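Local coordinates for protein separin (Saccharomyces cerevisiae, PDB 5U1T) that cleaves the Scc1 subunit of cohesin as a caspase-like cysteine protease, so triggering chromosome segregation at the onset of anaphase, at residues 193-198 against 244-249; 1414-1419 against 1424-1429; 1017-1022 against 1051-1056; 521-526 against 540-545. All blocks are in the same frame, centred on the assembly; numbering follows the deposited sequence.

Interaction 1. Residues 193-198 against 244-249; sequences FGLKFL and LSYSML
Tyr246 reaches from helix 236-250 onto helix 190-203 and has the largest share of the surface buried between 193-198 and 244-249. Its CG stands anti to the backbone N (chi1 163°), which lays the ring across Leu195 at about a right angle. At the root, CB touches Leu195 CD2. The methyl then lies over one face of the ring, offset toward the rim, with CD2 of Leu195 3.6 Å from CG of Tyr246, a CH-pi contact. Tyr246 CD1 comes 3.6 Å from the carbonyl O of Leu195; beyond it CE1 meets CB of Leu198 at 3.9 Å, near the ring plane at the edge. The two helices run roughly parallel, their segment axes 8.7 Å apart and inclined by 33°, within the helical region of separase. At the tip, OH is hydrogen-bonded to the backbone N of Ile256, and the ring also stacks with Tyr250. An alanine here would strip Leu195 and Leu198 of their shared aromatic partner and would probably open a gap between the helices while leaving Ile256 N without its acceptor. Beside the ring, the bent Lys196 chain brings NZ 3.9 Å from CB of Ser245, but its charge is paired with Asp160.

Interaction 2. Residues 1414-1419 against 1424-1429; sequences MILNPN and RTESKF
Leu1416 projects from the end of strand 1412-1416 onto helix 1423-1436, its CD2 methyl resting 3.8 Å from CB of Phe1429. The two side chains cross at about a right angle, and Phe1429 offers the leucine its CB while its phenyl ring packs on helix 1534-1548. CD2 also lies 4.1 Å from the carbonyl O of Glu1426, whereas the other methyl, CD1, faces CG2 of Thr1425 at 4.4 Å. One residue on, Asn1417 adds a polar contact. Its first torsion (chi1 -175°) turns the amide away from its own backbone N and toward the extended Glu1426 chain, and ND2 gives a weak hydrogen bond to OE1 of Glu1426, 3.4 Å long and bent to 147° at the hydrogen. The amide and carboxylate planes are turned 58° apart. Both groups have firmer partners: Asn1417 OD1 accepts from the backbone N of Leu1422, within the connecting loop, and Glu1426 OE2 pairs with Lys1430. Thr1425, whose OG1 is hydrogen-bonded to Asp1538, lies about 10 Å, side chain to side chain, from Cys1497, the probable catalytic cysteine. This packing of a strand end against the following helix is that of a beta-alpha-beta unit, completed here by strand 1444-1447 in the caspase-like protease domain.

Interaction 3. Residues 1017-1022 against 1051-1056; sequences SKLKQM and TILSNI
Leu1019 and Leu1053 face each other between helix 1012-1028 and helix 1036-1054 and bury the most surface in this contact, made largely by aliphatic carbons on both sides. CB of Leu1019 meets the branch carbon CG of Leu1053 at 3.7 Å, so the root of one leucine touches the fork of the other. From that fork, Leu1053 CD1 lies against the backbone of Leu1019, 3.9 Å from its carbonyl O, while CD2 approaches CG of Lys1020 at 4.1 Å. Leu1019 continues past this meeting: its CG is set anti to the carbonyl carbon (chi1 -80°), which carries CD1 to CG2 of Ile1052, 3.8 Å away. Shortening Leu1053 to an alanine would probably leave a gap beside CB of Leu1019 and deprive the aliphatic part of Lys1020 of its cover. Just beyond, Asn1055 ND2 gives an almost straight 2.8 Å hydrogen bond to the carbonyl O of Thr1051, from above the carbonyl plane; the backbone N of Asn1055 reaches the same oxygen from the opposite face. Around the pair, Met1022 packs on helix 927-946, Ile1052 touches helix 950-955, and Asn1055 ND2 also bonds Gly961 O on strand 960-962, which pairs antiparallel with strand 1157-1163 in a mixed sheet.

Interaction 4. Residues 521-526 against 540-545; sequences WSQLSR and PLELNN
Gln523 and Glu542 cross at about a right angle where helix 523-533 meets the short helix 540-543 that follows it. This is a local helix-loop-helix packing within the helical part of separase, and it is only partly buried. Bending at chi2 (-67°) turns the glutamine amide alongside the carboxylate, with the two planes 40° apart. The amide NE2 of Gln523 stands 3.5 Å from OE2 of Glu542, while the amide's OE1 lies 3.8 Å from CA of Leu543. Glu542 has its CG between its backbone N and carbonyl carbon (chi1 76°), and from there the extended chain carries the carboxylate to the Gln523 amide. Arg526, one turn along from Gln523, approaches the same carboxylate obliquely. Its charge is probably felt there only at longer range, without a salt bridge; Asp537 forms a further long, weak ion pair with Arg526. NH2 of Arg526 lies 4.5 Å from OE1 of Glu542, with that oxygen well out of the guanidinium plane.

Overall arrangement
Along the chain the contacts come in the order interaction 1, interaction 4, interaction 3, interaction 2, each closing before the next opens, and none touches another. Interactions 1 and 4 lie on the same side of the chain's centre, their centres about 60 Å apart, both joining helices of the all-helical N-terminal part. Interactions 2 and 3 lie about 59 Å apart, centre to centre, toward the other end. Interaction 3 packs helices beside strand 960-962 of one mixed sheet, while interaction 2 sets a helix on strand 1412-1416 of a separate six-stranded sheet. Centres of interactions 1 and 2 are about 128 Å apart, a measure of how elongated this protease is; interaction 2 alone lies near the probable catalytic cysteine, the other three being helix packing away from it.

Interaction 1. Residues 193-198 against 244-249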
loop_
_atom_site.group_PDB
_atom_site.type_symbol
_atom_site.label_atom_id
_atom_site.label_comp_id
_atom_site.label_asym_id
_atom_site.label_seq_id
_atom_site.Cartn_x
_atom_site.Cartn_y
_atom_site.Cartn_z
ATOM N N PHE A 193 -40.080 33.099 -60.044
ATOM C CA PHE A 193 -40.215 34.009 -58.920
ATOM C C PHE A 193 -41.677 34.208 -58.537
ATOM O O PHE A 193 -42.028 34.065 -57.358
ATOM C CB PHE A 193 -39.554 35.343 -59.239
ATOM C CG PHE A 193 -38.057 35.278 -59.241
ATOM C CD1 PHE A 193 -37.365 34.931 -60.392
ATOM C CD2 PHE A 193 -37.335 35.539 -58.087
ATOM C CE1 PHE A 193 -35.973 34.855 -60.390
ATOM C CE2 PHE A 193 -35.945 35.468 -58.085
ATOM C CZ PHE A 193 -35.269 35.127 -59.239
ATOM N N GLY A 194 -42.521 34.528 -59.527
ATOM C CA GLY A 194 -43.960 34.603 -59.324
ATOM C C GLY A 194 -44.522 33.426 -58.537
ATOM O O GLY A 194 -45.150 33.608 -57.498
ATOM N N LEU A 195 -44.276 32.216 -59.026
ATOM C CA LEU A 195 -44.719 30.999 -58.356
ATOM C C LEU A 195 -44.287 30.953 -56.891
ATOM O O LEU A 195 -45.091 30.632 -56.003
ATOM C CB LEU A 195 -44.182 29.766 -59.092
ATOM C CG LEU A 195 -44.803 29.395 -60.443
ATOM C CD1 LEU A 195 -43.867 28.515 -61.250
ATOM C CD2 LEU A 195 -46.123 28.681 -60.229
ATOM N N LYS A 196 -43.016 31.269 -56.636
ATOM C CA LYS A 196 -42.476 31.239 -55.282
ATOM C C LYS A 196 -43.134 32.294 -54.389
ATOM O O LYS A 196 -43.444 32.018 -53.226
ATOM C CB LYS A 196 -40.959 31.450 -55.300
ATOM C CG LYS A 196 -40.304 31.390 -53.912
ATOM C CD LYS A 196 -40.543 30.055 -53.249
ATOM C CE LYS A 196 -39.907 28.916 -54.021
ATOM N NZ LYS A 196 -40.056 27.603 -53.324
ATOM N N PHE A 197 -43.330 33.494 -54.940
ATOM C CA PHE A 197 -43.906 34.620 -54.206
ATOM C C PHE A 197 -45.350 34.366 -53.790
ATOM O O PHE A 197 -45.751 34.702 -52.669
ATOM C CB PHE A 197 -43.831 35.901 -55.042
ATOM C CG PHE A 197 -44.752 36.997 -54.566
ATOM C CD1 PHE A 197 -44.392 37.814 -53.507
ATOM C CD2 PHE A 197 -45.976 37.216 -55.188
ATOM C CE1 PHE A 197 -45.242 38.823 -53.071
ATOM C CE2 PHE A 197 -46.819 38.218 -54.756
ATOM C CZ PHE A 197 -46.452 39.025 -53.701
ATOM N N LEU A 198 -46.136 33.796 -54.702
ATOM C CA LEU A 198 -47.510 33.413 -54.379
ATOM C C LEU A 198 -47.487 32.355 -53.284
ATOM O O LEU A 198 -48.215 32.461 -52.292
ATOM C CB LEU A 198 -48.263 32.897 -55.617
ATOM C CG LEU A 198 -48.487 33.923 -56.733
ATOM C CD1 LEU A 198 -49.339 33.354 -57.868
ATOM C CD2 LEU A 198 -49.104 35.196 -56.176
ATOM N N LEU A 244 -44.176 22.670 -57.911
ATOM C CA LEU A 244 -44.527 21.702 -56.881
ATOM C C LEU A 244 -44.738 22.385 -55.536
ATOM O O LEU A 244 -45.718 22.121 -54.849
ATOM C CB LEU A 244 -43.450 20.625 -56.752
ATOM C CG LEU A 244 -43.354 19.587 -57.872
ATOM C CD1 LEU A 244 -42.333 18.507 -57.511
ATOM C CD2 LEU A 244 -44.724 18.981 -58.187
ATOM N N SER A 245 -43.820 23.270 -55.164
ATOM C CA SER A 245 -43.945 24.005 -53.913
ATOM C C SER A 245 -45.120 24.976 -53.964
ATOM O O SER A 245 -45.782 25.213 -52.957
ATOM C CB SER A 245 -42.655 24.755 -53.606
ATOM O OG SER A 245 -41.577 23.850 -53.515
ATOM N N TYR A 246 -45.442 25.411 -55.165
ATOM C CA TYR A 246 -46.546 26.316 -55.355
ATOM C C TYR A 246 -47.831 25.539 -55.259
ATOM O O TYR A 246 -48.762 25.966 -54.604
ATOM C CB TYR A 246 -46.457 26.983 -56.716
ATOM C CG TYR A 246 -47.744 27.623 -57.171
ATOM C CD1 TYR A 246 -48.127 28.860 -56.702
ATOM C CD2 TYR A 246 -48.570 26.989 -58.076
ATOM C CE1 TYR A 246 -49.299 29.445 -57.118
ATOM C CE2 TYR A 246 -49.743 27.566 -58.497
ATOM C CZ TYR A 246 -50.102 28.793 -58.016
ATOM O OH TYR A 246 -51.268 29.371 -58.438
ATOM N N SER A 247 -47.862 24.389 -55.914
ATOM C CA SER A 247 -49.035 23.533 -55.924
ATOM C C SER A 247 -49.559 23.262 -54.531
ATOM O O SER A 247 -50.724 23.483 -54.235
ATOM C CB SER A 247 -48.702 22.199 -56.576
ATOM O OG SER A 247 -48.484 22.349 -57.956
ATOM N N MET A 248 -48.661 22.828 -53.673
ATOM C CA MET A 248 -48.961 22.511 -52.307
ATOM C C MET A 248 -49.866 23.480 -51.596
ATOM O O MET A 248 -50.820 23.080 -50.957
ATOM C CB MET A 248 -47.662 22.454 -51.554
ATOM C CG MET A 248 -46.890 21.206 -51.862
ATOM S SD MET A 248 -47.437 19.936 -50.735
ATOM C CE MET A 248 -46.899 18.498 -51.643
ATOM N N LEU A 249 -49.552 24.753 -51.663
ATOM C CA LEU A 249 -50.366 25.720 -50.976
ATOM C C LEU A 249 -51.617 26.072 -51.765
ATOM O O LEU A 249 -52.553 26.619 -51.204
ATOM C CB LEU A 249 -49.557 26.969 -50.655
ATOM C CG LEU A 249 -48.667 26.800 -49.435
ATOM C CD1 LEU A 249 -47.603 25.765 -49.732
ATOM C CD2 LEU A 249 -48.046 28.118 -49.019
#

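Interaction 2. Residues 1414-1419 against 1424-1429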
loop_
_atom_site.group_PDB
_atom_site.type_symbol
_atom_site.label_atom_id
_atom_site.label_comp_id
_atom_site.label_asym_id
_atom_site.label_seq_id
_atom_site.Cartn_x
_atom_site.Cartn_y
_atom_site.Cartn_z
ATOM N N MET A 1414 40.842 -29.647 14.378
ATOM C CA MET A 1414 41.406 -28.502 15.065
ATOM C C MET A 1414 41.676 -27.362 14.126
ATOM O O MET A 1414 41.967 -27.556 12.946
ATOM C CB MET A 1414 42.687 -28.881 15.777
ATOM C CG MET A 1414 43.373 -30.050 15.153
ATOM S SD MET A 1414 44.472 -30.813 16.340
ATOM C CE MET A 1414 43.479 -30.616 17.814
ATOM N N ILE A 1415 41.563 -26.160 14.670
ATOM C CA ILE A 1415 41.821 -24.936 13.938
ATOM C C ILE A 1415 42.730 -24.081 14.817
ATOM O O ILE A 1415 42.465 -23.914 16.002
ATOM C CB ILE A 1415 40.510 -24.209 13.591
ATOM C CG1 ILE A 1415 39.613 -25.129 12.760
ATOM C CG2 ILE A 1415 40.784 -22.907 12.872
ATOM C CD1 ILE A 1415 38.257 -24.580 12.480
ATOM N N LEU A 1416 43.818 -23.570 14.259
ATOM C CA LEU A 1416 44.798 -22.852 15.066
ATOM C C LEU A 1416 45.239 -21.554 14.405
ATOM O O LEU A 1416 45.839 -21.586 13.336
ATOM C CB LEU A 1416 46.011 -23.741 15.324
ATOM C CG LEU A 1416 47.070 -23.178 16.264
ATOM C CD1 LEU A 1416 46.420 -22.774 17.571
ATOM C CD2 LEU A 1416 48.169 -24.205 16.505
ATOM N N ASN A 1417 44.935 -20.419 15.035
ATOM C CA ASN A 1417 45.361 -19.107 14.538
ATOM C C ASN A 1417 44.888 -18.878 13.098
ATOM O O ASN A 1417 45.696 -18.615 12.209
ATOM C CB ASN A 1417 46.897 -18.987 14.646
ATOM C CG ASN A 1417 47.430 -17.605 14.271
ATOM O OD1 ASN A 1417 46.706 -16.619 14.286
ATOM N ND2 ASN A 1417 48.716 -17.541 13.946
ATOM N N PRO A 1418 43.563 -18.954 12.865
ATOM C CA PRO A 1418 43.032 -18.950 11.497
ATOM C C PRO A 1418 43.254 -17.627 10.796
ATOM O O PRO A 1418 42.726 -17.425 9.712
ATOM C CB PRO A 1418 41.524 -19.190 11.689
ATOM C CG PRO A 1418 41.322 -19.459 13.151
ATOM C CD PRO A 1418 42.482 -18.841 13.858
ATOM N N ASN A 1419 44.023 -16.735 11.400
ATOM C CA ASN A 1419 44.109 -15.378 10.905
ATOM C C ASN A 1419 45.483 -14.775 11.152
ATOM O O ASN A 1419 45.678 -13.574 10.969
ATOM C CB ASN A 1419 43.022 -14.531 11.563
ATOM C CG ASN A 1419 42.714 -13.259 10.795
ATOM O OD1 ASN A 1419 41.864 -13.243 9.889
ATOM N ND2 ASN A 1419 43.388 -12.173 11.169
ATOM N N ARG A 1424 52.167 -16.345 18.857
ATOM C CA ARG A 1424 52.772 -17.016 20.019
ATOM C C ARG A 1424 51.928 -18.219 20.412
ATOM O O ARG A 1424 52.437 -19.248 20.863
ATOM C CB ARG A 1424 52.891 -16.045 21.202
ATOM C CG ARG A 1424 53.885 -16.415 22.316
ATOM C CD ARG A 1424 53.949 -15.272 23.350
ATOM N NE ARG A 1424 53.686 -13.971 22.712
ATOM C CZ ARG A 1424 52.642 -13.179 22.977
ATOM N NH1 ARG A 1424 52.491 -12.023 22.328
ATOM N NH2 ARG A 1424 51.759 -13.534 23.892
ATOM N N THR A 1425 50.618 -18.057 20.251
ATOM C CA THR A 1425 49.674 -19.139 20.470
ATOM C C THR A 1425 49.983 -20.243 19.476
ATOM O O THR A 1425 50.069 -21.418 19.844
ATOM C CB THR A 1425 48.212 -18.680 20.306
ATOM O OG1 THR A 1425 47.971 -17.540 21.134
ATOM C CG2 THR A 1425 47.261 -19.804 20.679
ATOM N N GLU A 1426 50.159 -19.861 18.216
ATOM C CA GLU A 1426 50.521 -20.840 17.208
ATOM C C GLU A 1426 51.784 -21.572 17.630
ATOM O O GLU A 1426 51.824 -22.790 17.563
ATOM C CB GLU A 1426 50.717 -20.203 15.842
ATOM C CG GLU A 1426 50.913 -21.246 14.746
ATOM C CD GLU A 1426 51.099 -20.636 13.362
ATOM O OE1 GLU A 1426 50.092 -20.359 12.675
ATOM O OE2 GLU A 1426 52.263 -20.432 12.967
ATOM N N SER A 1427 52.785 -20.831 18.103
ATOM C CA SER A 1427 54.045 -21.436 18.554
ATOM C C SER A 1427 53.831 -22.502 19.613
ATOM O O SER A 1427 54.446 -23.570 19.554
ATOM C CB SER A 1427 55.000 -20.377 19.116
ATOM O OG SER A 1427 55.199 -19.309 18.209
ATOM N N LYS A 1428 52.966 -22.209 20.580
ATOM C CA LYS A 1428 52.751 -23.116 21.701
ATOM C C LYS A 1428 52.083 -24.420 21.296
ATOM O O LYS A 1428 52.472 -25.484 21.765
ATOM C CB LYS A 1428 51.911 -22.449 22.795
ATOM C CG LYS A 1428 52.620 -21.298 23.484
ATOM C CD LYS A 1428 51.755 -20.650 24.539
ATOM C CE LYS A 1428 52.503 -19.516 25.228
ATOM N NZ LYS A 1428 51.658 -18.846 26.257
ATOM N N PHE A 1429 51.089 -24.348 20.423
ATOM C CA PHE A 1429 50.266 -25.522 20.153
ATOM C C PHE A 1429 50.606 -26.237 18.853
ATOM O O PHE A 1429 50.137 -27.356 18.626
ATOM C CB PHE A 1429 48.793 -25.123 20.162
ATOM C CG PHE A 1429 48.296 -24.749 21.520
ATOM C CD1 PHE A 1429 47.920 -25.731 22.427
ATOM C CD2 PHE A 1429 48.235 -23.421 21.909
ATOM C CE1 PHE A 1429 47.469 -25.392 23.691
ATOM C CE2 PHE A 1429 47.784 -23.073 23.182
ATOM C CZ PHE A 1429 47.399 -24.060 24.071
#

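Interaction 3. Residues 1017-1022 against 1051-1056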
loop_
_atom_site.group_PDB
_atom_site.type_symbol
_atom_site.label_atom_id
_atom_site.label_comp_id
_atom_site.label_asym_id
_atom_site.label_seq_id
_atom_site.Cartn_x
_atom_site.Cartn_y
_atom_site.Cartn_z
ATOM N N SER A 1017 -7.564 -14.929 50.538
ATOM C CA SER A 1017 -8.567 -14.841 49.486
ATOM C C SER A 1017 -8.060 -14.107 48.239
ATOM O O SER A 1017 -8.177 -14.628 47.141
ATOM C CB SER A 1017 -9.822 -14.161 50.001
ATOM O OG SER A 1017 -10.863 -14.294 49.050
ATOM N N LYS A 1018 -7.486 -12.921 48.410
ATOM C CA LYS A 1018 -6.988 -12.150 47.281
ATOM C C LYS A 1018 -5.870 -12.883 46.551
ATOM O O LYS A 1018 -5.691 -12.729 45.332
ATOM C CB LYS A 1018 -6.512 -10.769 47.743
ATOM C CG LYS A 1018 -7.673 -9.854 48.110
ATOM C CD LYS A 1018 -7.264 -8.635 48.939
ATOM C CE LYS A 1018 -8.498 -7.872 49.425
ATOM N NZ LYS A 1018 -9.221 -7.228 48.295
ATOM N N LEU A 1019 -5.121 -13.691 47.287
ATOM C CA LEU A 1019 -4.030 -14.431 46.693
ATOM C C LEU A 1019 -4.533 -15.629 45.895
ATOM O O LEU A 1019 -4.026 -15.891 44.812
ATOM C CB LEU A 1019 -3.047 -14.868 47.776
ATOM C CG LEU A 1019 -2.095 -13.750 48.188
ATOM C CD1 LEU A 1019 -1.468 -14.049 49.535
ATOM C CD2 LEU A 1019 -1.040 -13.585 47.116
ATOM N N LYS A 1020 -5.515 -16.359 46.423
ATOM C CA LYS A 1020 -6.092 -17.492 45.697
ATOM C C LYS A 1020 -6.797 -17.004 44.422
ATOM O O LYS A 1020 -6.917 -17.724 43.426
ATOM C CB LYS A 1020 -7.060 -18.272 46.591
ATOM C CG LYS A 1020 -6.378 -19.064 47.712
ATOM C CD LYS A 1020 -7.366 -19.523 48.804
ATOM C CE LYS A 1020 -7.776 -20.999 48.663
ATOM N NZ LYS A 1020 -8.219 -21.618 49.960
ATOM N N GLN A 1021 -7.239 -15.756 44.473
ATOM C CA GLN A 1021 -7.896 -15.102 43.369
ATOM C C GLN A 1021 -6.873 -14.817 42.281
ATOM O O GLN A 1021 -7.105 -15.068 41.095
ATOM C CB GLN A 1021 -8.554 -13.813 43.857
ATOM C CG GLN A 1021 -9.594 -13.203 42.931
ATOM C CD GLN A 1021 -9.925 -11.767 43.329
ATOM O OE1 GLN A 1021 -9.122 -11.089 43.990
ATOM N NE2 GLN A 1021 -11.103 -11.297 42.931
ATOM N N MET A 1022 -5.735 -14.288 42.709
ATOM C CA MET A 1022 -4.608 -14.049 41.836
ATOM C C MET A 1022 -4.068 -15.364 41.245
ATOM O O MET A 1022 -3.706 -15.414 40.076
ATOM C CB MET A 1022 -3.516 -13.304 42.606
ATOM C CG MET A 1022 -2.381 -12.755 41.755
ATOM S SD MET A 1022 -2.863 -11.366 40.690
ATOM C CE MET A 1022 -1.496 -11.376 39.545
ATOM N N THR A 1051 4.378 -18.892 46.219
ATOM C CA THR A 1051 5.310 -18.787 47.319
ATOM C C THR A 1051 4.694 -18.038 48.498
ATOM O O THR A 1051 4.745 -18.529 49.622
ATOM C CB THR A 1051 6.598 -18.105 46.866
ATOM O OG1 THR A 1051 7.179 -18.874 45.810
ATOM C CG2 THR A 1051 7.585 -18.002 48.004
ATOM N N ILE A 1052 4.104 -16.868 48.256
ATOM C CA ILE A 1052 3.421 -16.161 49.342
ATOM C C ILE A 1052 2.329 -17.021 49.948
ATOM O O ILE A 1052 2.243 -17.157 51.161
ATOM C CB ILE A 1052 2.767 -14.861 48.909
ATOM C CG1 ILE A 1052 3.725 -14.005 48.079
ATOM C CG2 ILE A 1052 2.274 -14.119 50.130
ATOM C CD1 ILE A 1052 4.919 -13.568 48.819
ATOM N N LEU A 1053 1.502 -17.611 49.101
ATOM C CA LEU A 1053 0.398 -18.429 49.586
ATOM C C LEU A 1053 0.836 -19.567 50.509
ATOM O O LEU A 1053 0.218 -19.794 51.549
ATOM C CB LEU A 1053 -0.386 -18.999 48.408
ATOM C CG LEU A 1053 -1.736 -18.331 48.241
ATOM C CD1 LEU A 1053 -2.323 -18.700 46.897
ATOM C CD2 LEU A 1053 -2.655 -18.759 49.350
ATOM N N SER A 1054 1.894 -20.271 50.122
ATOM C CA SER A 1054 2.322 -21.472 50.824
ATOM C C SER A 1054 3.010 -21.168 52.145
ATOM O O SER A 1054 3.029 -22.003 53.039
ATOM C CB SER A 1054 3.261 -22.263 49.958
ATOM O OG SER A 1054 4.254 -21.368 49.514
ATOM N N ASN A 1055 3.579 -19.974 52.253
ATOM C CA ASN A 1055 4.175 -19.537 53.498
ATOM C C ASN A 1055 3.150 -18.994 54.499
ATOM O O ASN A 1055 3.492 -18.695 55.637
ATOM C CB ASN A 1055 5.237 -18.478 53.219
ATOM C CG ASN A 1055 6.546 -19.076 52.795
ATOM O OD1 ASN A 1055 7.393 -19.384 53.628
ATOM N ND2 ASN A 1055 6.723 -19.262 51.496
ATOM N N ILE A 1056 1.888 -18.922 54.069
ATOM C CA ILE A 1056 0.814 -18.184 54.752
ATOM C C ILE A 1056 -0.352 -19.107 55.133
ATOM O O ILE A 1056 -1.086 -18.851 56.089
ATOM C CB ILE A 1056 0.356 -17.009 53.830
ATOM C CG1 ILE A 1056 1.239 -15.782 54.077
ATOM C CG2 ILE A 1056 -1.140 -16.688 53.887
ATOM C CD1 ILE A 1056 1.502 -15.512 55.491
#

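Interaction 4. Residues 521-526 against 540-545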
loop_
_atom_site.group_PDB
_atom_site.type_symbol
_atom_site.label_atom_id
_atom_site.label_comp_id
_atom_site.label_asym_id
_atom_site.label_seq_id
_atom_site.Cartn_x
_atom_site.Cartn_y
_atom_site.Cartn_z
ATOM N N TRP A 521 -1.264 30.145 -22.607
ATOM C CA TRP A 521 -2.683 29.950 -22.290
ATOM C C TRP A 521 -3.120 30.728 -21.061
ATOM O O TRP A 521 -2.293 31.077 -20.202
ATOM C CB TRP A 521 -2.977 28.460 -22.098
ATOM C CG TRP A 521 -2.562 27.631 -23.284
ATOM C CD1 TRP A 521 -2.442 28.055 -24.574
ATOM C CD2 TRP A 521 -2.193 26.240 -23.286
ATOM N NE1 TRP A 521 -2.042 27.020 -25.379
ATOM C CE2 TRP A 521 -1.875 25.896 -24.619
ATOM C CE3 TRP A 521 -2.112 25.256 -22.300
ATOM C CZ2 TRP A 521 -1.472 24.608 -24.983
ATOM C CZ3 TRP A 521 -1.728 23.984 -22.667
ATOM C CH2 TRP A 521 -1.407 23.668 -23.989
ATOM N N SER A 522 -4.416 31.004 -20.973
ATOM C CA SER A 522 -4.971 31.587 -19.755
ATOM C C SER A 522 -4.614 30.720 -18.537
ATOM O O SER A 522 -4.438 29.508 -18.684
ATOM C CB SER A 522 -6.471 31.703 -19.889
ATOM O OG SER A 522 -6.969 30.424 -20.213
ATOM N N GLN A 523 -4.520 31.329 -17.351
ATOM C CA GLN A 523 -4.157 30.592 -16.137
ATOM C C GLN A 523 -4.970 29.319 -15.949
ATOM O O GLN A 523 -4.399 28.265 -15.687
ATOM C CB GLN A 523 -4.305 31.462 -14.884
ATOM C CG GLN A 523 -3.200 32.502 -14.667
ATOM C CD GLN A 523 -1.822 31.898 -14.366
ATOM O OE1 GLN A 523 -1.620 31.263 -13.321
ATOM N NE2 GLN A 523 -0.863 32.103 -15.282
ATOM N N LEU A 524 -6.291 29.404 -16.095
ATOM C CA LEU A 524 -7.158 28.255 -15.818
ATOM C C LEU A 524 -6.924 27.115 -16.795
ATOM O O LEU A 524 -7.179 25.960 -16.468
ATOM C CB LEU A 524 -8.638 28.647 -15.850
ATOM C CG LEU A 524 -9.249 29.300 -14.606
ATOM C CD1 LEU A 524 -10.670 29.712 -14.882
ATOM C CD2 LEU A 524 -9.193 28.381 -13.399
ATOM N N SER A 525 -6.455 27.446 -18.001
ATOM C CA SER A 525 -6.143 26.436 -18.998
ATOM C C SER A 525 -4.818 25.763 -18.647
ATOM O O SER A 525 -4.654 24.556 -18.807
ATOM C CB SER A 525 -6.088 27.053 -20.399
ATOM O OG SER A 525 -7.362 27.532 -20.776
ATOM N N ARG A 526 -3.876 26.562 -18.166
ATOM C CA ARG A 526 -2.598 26.045 -17.717
ATOM C C ARG A 526 -2.767 25.190 -16.472
ATOM O O ARG A 526 -2.036 24.219 -16.290
ATOM C CB ARG A 526 -1.635 27.184 -17.446
ATOM C CG ARG A 526 -1.469 28.091 -18.624
ATOM C CD ARG A 526 -0.462 29.146 -18.318
ATOM N NE ARG A 526 0.819 28.533 -18.021
ATOM C CZ ARG A 526 1.867 29.192 -17.541
ATOM N NH1 ARG A 526 2.996 28.531 -17.303
ATOM N NH2 ARG A 526 1.790 30.496 -17.295
ATOM N N PRO A 540 2.589 30.845 -7.410
ATOM C CA PRO A 540 1.455 30.901 -6.477
ATOM C C PRO A 540 0.834 32.291 -6.390
ATOM O O PRO A 540 -0.387 32.450 -6.428
ATOM C CB PRO A 540 2.082 30.519 -5.139
ATOM C CG PRO A 540 3.539 30.827 -5.300
ATOM C CD PRO A 540 3.851 30.517 -6.733
ATOM N N LEU A 541 1.682 33.298 -6.276
ATOM C CA LEU A 541 1.201 34.655 -6.140
ATOM C C LEU A 541 0.380 35.076 -7.359
ATOM O O LEU A 541 -0.596 35.830 -7.242
ATOM C CB LEU A 541 2.374 35.608 -5.944
ATOM C CG LEU A 541 2.031 36.828 -5.110
ATOM C CD1 LEU A 541 1.657 36.333 -3.738
ATOM C CD2 LEU A 541 3.198 37.801 -5.057
ATOM N N GLU A 542 0.780 34.594 -8.536
ATOM C CA GLU A 542 0.111 34.996 -9.760
ATOM C C GLU A 542 -1.188 34.224 -9.938
ATOM O O GLU A 542 -2.135 34.778 -10.466
ATOM C CB GLU A 542 1.017 34.822 -10.994
ATOM C CG GLU A 542 1.191 33.384 -11.500
ATOM C CD GLU A 542 1.740 33.327 -12.925
ATOM O OE1 GLU A 542 2.454 32.336 -13.278
ATOM O OE2 GLU A 542 1.441 34.281 -13.687
ATOM N N LEU A 543 -1.264 32.975 -9.481
ATOM C CA LEU A 543 -2.459 32.172 -9.761
ATOM C C LEU A 543 -3.682 32.830 -9.129
ATOM O O LEU A 543 -4.783 32.791 -9.692
ATOM C CB LEU A 543 -2.305 30.714 -9.278
ATOM C CG LEU A 543 -2.570 30.321 -7.810
ATOM C CD1 LEU A 543 -4.056 30.056 -7.495
ATOM C CD2 LEU A 543 -1.692 29.117 -7.374
ATOM N N ASN A 544 -3.491 33.469 -7.980
ATOM C CA ASN A 544 -4.593 34.188 -7.334
ATOM C C ASN A 544 -5.007 35.529 -7.956
ATOM O O ASN A 544 -6.117 36.011 -7.701
ATOM C CB ASN A 544 -4.249 34.434 -5.874
ATOM C CG ASN A 544 -4.618 33.274 -5.007
ATOM O OD1 ASN A 544 -3.840 32.861 -4.140
ATOM N ND2 ASN A 544 -5.814 32.716 -5.235
ATOM N N ASN A 545 -4.132 36.143 -8.750
ATOM C CA ASN A 545 -4.330 37.544 -9.110
ATOM C C ASN A 545 -4.548 37.786 -10.613
ATOM O O ASN A 545 -4.912 38.903 -11.035
ATOM C CB ASN A 545 -3.145 38.382 -8.598
ATOM C CG ASN A 545 -3.248 38.715 -7.093
ATOM O OD1 ASN A 545 -3.762 39.778 -6.720
ATOM N ND2 ASN A 545 -2.742 37.815 -6.233
#